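Local structure of SusD homolog (Bacteroides thetaiotaomicron VPI-5482, 3IHV) at residues V277-K282 / N385-V390; E262-S267 / N389-F394. The protein probably binds sugars at the cell surface as an outer-membrane member of the SusD family. All coordinates share one frame; numbering follows the deposited sequence.

Contact 1 of 2, residues V277-K282 / N385-V390. With NA (sodium ion), chain F; EDO (1,2-ethanediol), chain L.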
loop_
_atom_site.group_PDB
_atom_site.type_symbol
_atom_site.label_atom_id
_atom_site.label_comp_id
_atom_site.label_asym_id
_atom_site.label_seq_id
_atom_site.Cartn_x
_atom_site.Cartn_y
_atom_site.Cartn_z
ATOM N N VAL A 277 4.249 -0.983 16.572
ATOM C CA VAL A 277 2.968 -0.279 16.440
ATOM C C VAL A 277 3.143 0.674 15.257
ATOM O O VAL A 277 4.281 1.047 14.911
ATOM C CB VAL A 277 2.597 0.463 17.711
ATOM C CG1 VAL A 277 2.331 -0.544 18.827
ATOM C CG2 VAL A 277 3.673 1.495 18.135
ATOM N N GLY A 278 2.037 1.062 14.642
ATOM C CA GLY A 278 2.085 1.967 13.534
ATOM C C GLY A 278 1.145 3.133 13.718
ATOM O O GLY A 278 0.549 3.330 14.776
ATOM N N ARG A 279 1.003 3.903 12.654
ATOM C CA ARG A 279 0.154 5.090 12.662
ATOM C C ARG A 279 -1.169 4.890 11.927
ATOM O O ARG A 279 -1.881 5.848 11.651
ATOM C CB ARG A 279 0.929 6.247 12.042
ATOM C CG ARG A 279 2.226 6.583 12.788
ATOM C CD ARG A 279 2.813 7.830 12.238
ATOM N NE ARG A 279 4.195 8.060 12.661
ATOM C CZ ARG A 279 4.586 8.943 13.571
ATOM N NH1 ARG A 279 3.711 9.716 14.194
ATOM N NH2 ARG A 279 5.882 9.067 13.856
ATOM N N ILE A 280 -1.512 3.642 11.626
ATOM C CA ILE A 280 -2.711 3.343 10.831
ATOM C C ILE A 280 -3.938 3.589 11.705
ATOM O O ILE A 280 -3.973 3.201 12.890
ATOM C CB ILE A 280 -2.710 1.911 10.261
ATOM C CG1 ILE A 280 -1.341 1.492 9.646
ATOM C CG2 ILE A 280 -3.872 1.748 9.280
ATOM C CD1 ILE A 280 -0.724 2.426 8.584
ATOM N N GLY A 281 -4.925 4.291 11.167
ATOM C CA GLY A 281 -6.080 4.731 11.957
ATOM C C GLY A 281 -5.784 5.961 12.828
ATOM O O GLY A 281 -6.667 6.475 13.514
ATOM N N LYS A 282 -4.539 6.451 12.797
ATOM C CA LYS A 282 -4.155 7.619 13.570
ATOM C C LYS A 282 -3.937 8.768 12.603
ATOM O O LYS A 282 -4.799 9.629 12.456
ATOM C CB LYS A 282 -2.898 7.313 14.417
ATOM C CG LYS A 282 -3.051 6.040 15.299
ATOM C CD LYS A 282 -4.233 6.092 16.231
ATOM C CE LYS A 282 -4.022 7.019 17.399
ATOM N NZ LYS A 282 -5.033 7.047 18.578
ATOM N N ASN A 385 -1.783 8.985 21.260
ATOM C CA ASN A 385 -2.340 9.913 20.276
ATOM C C ASN A 385 -1.777 9.758 18.865
ATOM O O ASN A 385 -2.234 10.422 17.930
ATOM C CB ASN A 385 -2.134 11.352 20.754
ATOM C CG ASN A 385 -2.927 11.678 22.035
ATOM O OD1 ASN A 385 -3.896 11.003 22.379
ATOM N ND2 ASN A 385 -2.512 12.737 22.737
ATOM N N ASP A 386 -0.757 8.924 18.733
ATOM C CA ASP A 386 -0.047 8.771 17.477
ATOM C C ASP A 386 0.037 7.367 16.900
ATOM O O ASP A 386 0.164 7.221 15.688
ATOM C CB ASP A 386 1.388 9.256 17.667
ATOM C CG ASP A 386 1.448 10.712 18.043
ATOM O OD1 ASP A 386 1.022 11.552 17.229
ATOM O OD2 ASP A 386 1.875 11.003 19.167
ATOM N N LYS A 387 -0.007 6.353 17.761
ATOM C CA LYS A 387 0.223 4.983 17.316
ATOM C C LYS A 387 -0.954 4.081 17.652
ATOM O O LYS A 387 -1.750 4.387 18.542
ATOM C CB LYS A 387 1.488 4.402 17.960
ATOM C CG LYS A 387 2.808 5.192 17.835
ATOM C CD LYS A 387 3.160 5.498 16.411
ATOM C CE LYS A 387 4.674 5.745 16.230
ATOM N NZ LYS A 387 5.303 6.489 17.356
ATOM N N SER A 388 -0.989 2.920 17.003
ATOM C CA SER A 388 -2.078 1.986 17.189
ATOM C C SER A 388 -1.629 0.569 16.875
ATOM O O SER A 388 -0.536 0.360 16.384
ATOM C CB SER A 388 -3.234 2.324 16.230
ATOM O OG SER A 388 -2.903 1.943 14.888
ATOM N N ASN A 389 -2.533 -0.386 17.139
ATOM C CA ASN A 389 -2.369 -1.776 16.720
ATOM C C ASN A 389 -3.150 -2.075 15.431
ATOM O O ASN A 389 -3.355 -3.236 15.096
ATOM C CB ASN A 389 -2.826 -2.690 17.853
ATOM C CG ASN A 389 -1.938 -2.574 19.030
ATOM O OD1 ASN A 389 -0.722 -2.425 18.874
ATOM N ND2 ASN A 389 -2.518 -2.627 20.220
ATOM N N VAL A 390 -3.563 -1.070 14.671
ATOM C CA VAL A 390 -4.274 -1.283 13.420
ATOM C C VAL A 390 -3.321 -1.789 12.321
ATOM O O VAL A 390 -2.212 -1.276 12.150
ATOM C CB VAL A 390 -5.020 -0.011 12.937
ATOM C CG1 VAL A 390 -5.698 -0.233 11.567
ATOM C CG2 VAL A 390 -6.042 0.446 14.003
HETATM NA NA NA F . -2.822 -5.467 14.917
HETATM C C1 EDO L . -6.385 0.202 18.450
HETATM O O1 EDO L . -5.227 -0.126 17.692
HETATM C C2 EDO L . -6.179 1.512 19.179
HETATM O O2 EDO L . -4.782 1.759 19.336
HETATM O O HOH W 1 -4.375 4.239 19.258
HETATM O O HOH W 2 -5.460 -4.896 14.106
HETATM O O HOH W 3 -3.957 -6.063 16.858
HETATM O O HOH W 4 -2.355 -7.734 14.317
#

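Contact 2 of 2, residues E262-S267 / N389-F394. With NA (sodium ion), chain F; EDO (1,2-ethanediol), chain M; EDO (1,2-ethanediol), chain N; EDO (1,2-ethanediol), chain L.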
loop_
_atom_site.group_PDB
_atom_site.type_symbol
_atom_site.label_atom_id
_atom_site.label_comp_id
_atom_site.label_asym_id
_atom_site.label_seq_id
_atom_site.Cartn_x
_atom_site.Cartn_y
_atom_site.Cartn_z
ATOM N N GLU A 262 -0.399 -8.410 4.386
ATOM C CA GLU A 262 -0.923 -7.517 5.373
ATOM C C GLU A 262 0.140 -7.423 6.459
ATOM O O GLU A 262 0.680 -8.448 6.885
ATOM C CB GLU A 262 -2.274 -8.065 5.890
ATOM C CG GLU A 262 -2.967 -7.181 6.938
ATOM C CD GLU A 262 -4.281 -7.748 7.425
ATOM O OE1 GLU A 262 -4.635 -8.902 7.046
ATOM O OE2 GLU A 262 -4.975 -7.007 8.143
ATOM N N ILE A 263 0.445 -6.189 6.875
ATOM C CA ILE A 263 1.438 -5.929 7.900
ATOM C C ILE A 263 0.738 -5.898 9.240
ATOM O O ILE A 263 -0.205 -5.122 9.440
ATOM C CB ILE A 263 2.126 -4.557 7.698
ATOM C CG1 ILE A 263 2.524 -4.360 6.243
ATOM C CG2 ILE A 263 3.325 -4.396 8.663
ATOM C CD1 ILE A 263 3.278 -5.537 5.641
ATOM N N SER A 264 1.169 -6.736 10.159
ATOM C CA SER A 264 0.586 -6.773 11.491
ATOM C C SER A 264 1.333 -5.867 12.456
ATOM O O SER A 264 2.558 -5.963 12.617
ATOM C CB SER A 264 0.572 -8.197 12.055
ATOM O OG SER A 264 0.187 -8.199 13.417
ATOM N N PHE A 265 0.576 -4.986 13.092
ATOM C CA PHE A 265 1.095 -4.154 14.164
ATOM C C PHE A 265 0.417 -4.574 15.454
ATOM O O PHE A 265 -0.803 -4.699 15.501
ATOM C CB PHE A 265 0.788 -2.689 13.910
ATOM C CG PHE A 265 1.496 -2.130 12.724
ATOM C CD1 PHE A 265 2.788 -1.685 12.822
ATOM C CD2 PHE A 265 0.864 -2.046 11.508
ATOM C CE1 PHE A 265 3.454 -1.169 11.726
ATOM C CE2 PHE A 265 1.510 -1.547 10.390
ATOM C CZ PHE A 265 2.829 -1.088 10.496
ATOM N N TYR A 266 1.199 -4.850 16.483
ATOM C CA TYR A 266 0.624 -5.149 17.754
ATOM C C TYR A 266 1.626 -5.046 18.869
ATOM O O TYR A 266 2.689 -5.672 18.823
ATOM C CB TYR A 266 -0.062 -6.549 17.849
ATOM C CG TYR A 266 -0.551 -6.762 19.262
ATOM C CD1 TYR A 266 -1.685 -6.107 19.727
ATOM C CD2 TYR A 266 0.166 -7.546 20.164
ATOM C CE1 TYR A 266 -2.098 -6.238 21.039
ATOM C CE2 TYR A 266 -0.249 -7.677 21.475
ATOM C CZ TYR A 266 -1.382 -7.028 21.901
ATOM O OH TYR A 266 -1.789 -7.157 23.222
ATOM N N SER A 267 1.251 -4.280 19.891
ATOM C CA SER A 267 1.996 -4.243 21.133
ATOM C C SER A 267 0.993 -3.917 22.238
ATOM O O SER A 267 0.063 -3.153 22.017
ATOM C CB SER A 267 3.121 -3.207 21.105
ATOM O OG SER A 267 3.832 -3.277 22.315
ATOM N N ASN A 389 -2.533 -0.386 17.139
ATOM C CA ASN A 389 -2.369 -1.776 16.720
ATOM C C ASN A 389 -3.150 -2.075 15.431
ATOM O O ASN A 389 -3.355 -3.236 15.096
ATOM C CB ASN A 389 -2.826 -2.690 17.853
ATOM C CG ASN A 389 -1.938 -2.574 19.030
ATOM O OD1 ASN A 389 -0.722 -2.425 18.874
ATOM N ND2 ASN A 389 -2.518 -2.627 20.220
ATOM N N VAL A 390 -3.563 -1.070 14.671
ATOM C CA VAL A 390 -4.274 -1.283 13.420
ATOM C C VAL A 390 -3.321 -1.789 12.321
ATOM O O VAL A 390 -2.212 -1.276 12.150
ATOM C CB VAL A 390 -5.020 -0.011 12.937
ATOM C CG1 VAL A 390 -5.698 -0.233 11.567
ATOM C CG2 VAL A 390 -6.042 0.446 14.003
ATOM N N ASN A 391 -3.759 -2.798 11.574
ATOM C CA ASN A 391 -2.918 -3.394 10.540
ATOM C C ASN A 391 -2.981 -2.682 9.200
ATOM O O ASN A 391 -3.763 -1.752 9.042
ATOM C CB ASN A 391 -3.239 -4.879 10.401
ATOM C CG ASN A 391 -2.932 -5.643 11.646
ATOM O OD1 ASN A 391 -2.227 -5.157 12.541
ATOM N ND2 ASN A 391 -3.491 -6.868 11.756
ATOM N N TRP A 392 -2.123 -3.109 8.279
ATOM C CA TRP A 392 -2.013 -2.480 6.954
ATOM C C TRP A 392 -2.088 -3.453 5.786
ATOM O O TRP A 392 -1.196 -4.295 5.594
ATOM C CB TRP A 392 -0.718 -1.650 6.824
ATOM C CG TRP A 392 -0.721 -0.885 5.548
ATOM C CD1 TRP A 392 0.063 -1.090 4.453
ATOM C CD2 TRP A 392 -1.553 0.227 5.244
ATOM N NE1 TRP A 392 -0.265 -0.198 3.460
ATOM C CE2 TRP A 392 -1.256 0.627 3.908
ATOM C CE3 TRP A 392 -2.584 0.869 5.930
ATOM C CZ2 TRP A 392 -1.902 1.683 3.283
ATOM C CZ3 TRP A 392 -3.222 1.929 5.325
ATOM C CH2 TRP A 392 -2.882 2.330 4.005
ATOM N N TYR A 393 -3.141 -3.339 4.993
ATOM C CA TYR A 393 -3.252 -4.152 3.794
ATOM C C TYR A 393 -2.355 -3.588 2.681
ATOM O O TYR A 393 -2.609 -2.492 2.142
ATOM C CB TYR A 393 -4.654 -4.192 3.203
ATOM C CG TYR A 393 -5.707 -4.931 4.007
ATOM C CD1 TYR A 393 -5.618 -6.317 4.210
ATOM C CD2 TYR A 393 -6.813 -4.259 4.486
ATOM C CE1 TYR A 393 -6.596 -7.004 4.899
ATOM C CE2 TYR A 393 -7.816 -4.933 5.197
ATOM C CZ TYR A 393 -7.700 -6.308 5.385
ATOM O OH TYR A 393 -8.684 -6.967 6.070
ATOM N N PHE A 394 -1.303 -4.319 2.338
ATOM C CA PHE A 394 -0.492 -3.958 1.187
ATOM C C PHE A 394 -1.069 -4.565 -0.116
ATOM O O PHE A 394 -0.974 -3.963 -1.214
ATOM C CB PHE A 394 0.965 -4.400 1.418
ATOM C CG PHE A 394 1.898 -4.091 0.259
ATOM C CD1 PHE A 394 2.289 -2.790 -0.006
ATOM C CD2 PHE A 394 2.444 -5.117 -0.488
ATOM C CE1 PHE A 394 3.163 -2.508 -1.058
ATOM C CE2 PHE A 394 3.319 -4.858 -1.534
ATOM C CZ PHE A 394 3.693 -3.547 -1.816
HETATM NA NA NA F . -2.822 -5.467 14.917
HETATM C C1 EDO M . 4.414 -7.753 10.287
HETATM O O1 EDO M . 3.278 -8.444 9.794
HETATM C C2 EDO M . 5.609 -7.926 9.369
HETATM O O2 EDO M . 5.345 -7.742 7.971
HETATM C C1 EDO N . 4.163 -9.870 4.673
HETATM O O1 EDO N . 3.406 -11.094 4.782
HETATM C C2 EDO N . 3.513 -8.754 5.507
HETATM O O2 EDO N . 3.254 -9.103 6.874
HETATM C C1 EDO L . -6.385 0.202 18.450
HETATM O O1 EDO L . -5.227 -0.126 17.692
HETATM C C2 EDO L . -6.179 1.512 19.179
HETATM O O2 EDO L . -4.782 1.759 19.336
HETATM O O HOH W 5 -5.691 -8.262 10.312
HETATM O O HOH W 4 -2.355 -7.734 14.317
HETATM O O HOH W 2 -5.460 -4.896 14.106
HETATM O O HOH W 3 -3.957 -6.063 16.858
#

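Contact 1 of 2, residues V277-K282 / N385-V390
Ser388 and Gly278 clasp each other through two backbone hydrogen bonds, Gly278 N to Ser388 O at 3.2 Å and Ser388 N to Gly278 O at 2.7 Å. The serine hydroxyl adds a third tie. OG sits between its own backbone N and carbonyl carbon (chi1 74°), which turns it to give its proton to Ile280 O at 2.6 Å, in that carbonyl's plane. OG also accepts from Val390 N at 3.1 Å. With an alanine here, Ile280 O and Val390 N would probably lose the partner they share. Beside the hydroxyl, Ile280 CG2 meets Val390 CG1 at 3.5 Å, and Trp371 and Ile43 also pack on the isoleucine. Lys282 is buried too. It runs bent along the 385-388 backbone, and its NZ reaches Ser297 O, Asn384 O and a water that also binds Lys387 O. The solvent side is looser, with Asp386 exposed and Arg279 and Lys387 partly so. Lys387 lays CE over one face of the Arg279 guanidinium, whose NE is salt-bridged to Asp34. Asp386 OD1 stays 4.5 Å from Arg279 NH1, too far for a salt bridge. The result is a single antiparallel bridge between two irregular loops of the SusD-family region, followed by an ST turn at Ser388.

Contact 2 of 2, residues E262-S267 / N389-F394
A sodium ion is clamped where the chain leaving strand 259-263 faces the chain about to enter strand 392-396. Phe265 O binds it at 2.2 Å from one side of the contact. Asn389 O and Asn391 OD1, the latter at 2.5 Å, bind it from the other, and three waters complete six ligands. Phe265 O and Asn389 O come within 3.0 Å of each other, a closeness the shared cation explains. Asn391 OD1 has a second task: it accepts from Phe265 N at 2.9 Å, with the donor 44° out of the amide plane. Its ND2 donates to two waters, one held by Glu262 OE2 and one bound to the sodium and to Ser264 OG. The Asn389 amide grips Ser267 twice, OD1 taking its N at 2.9 Å and ND2 giving to its O at 3.2 Å. Tyr266 CD1 lies against that amide, crossing it obliquely. Farther along, Ile263 and Trp392 exchange both backbone hydrogen bonds. Glu262 extends fully (chi1 -179°), which carries its carboxylate alongside the Tyr393 ring, planes 32° apart. Ser259 and Thr249 hold its oxygens, while Tyr393 OH reaches Leu245 O. A two-stranded antiparallel sheet, 259-263 with 392-396, thus opens at one end into a sodium site of backbone carbonyls, one asparagine side chain and water.

Contacts 1 and 2 share Asn389 and Val390, and their centres lie about 9 Å apart. The chain at 385-394 is paired first with 277-282 and then with 262-267, so it ties both partners together. The partners also touch directly: Phe265 CD1 packs 3.4 Å from Gly278 N, and Val277 CG1 lies 3.6 Å from Ser267 CB. From the same segment as Val277, Ile280 CG2 comes 3.5 Å from Asn391 O. Of the three protein ligands of the sodium, contact 1 holds Asn389 alone, whereas contact 2 holds all of them. An ethanediol, probably from the crystallisation liquor, accepts from Asn389 N where the contacts meet.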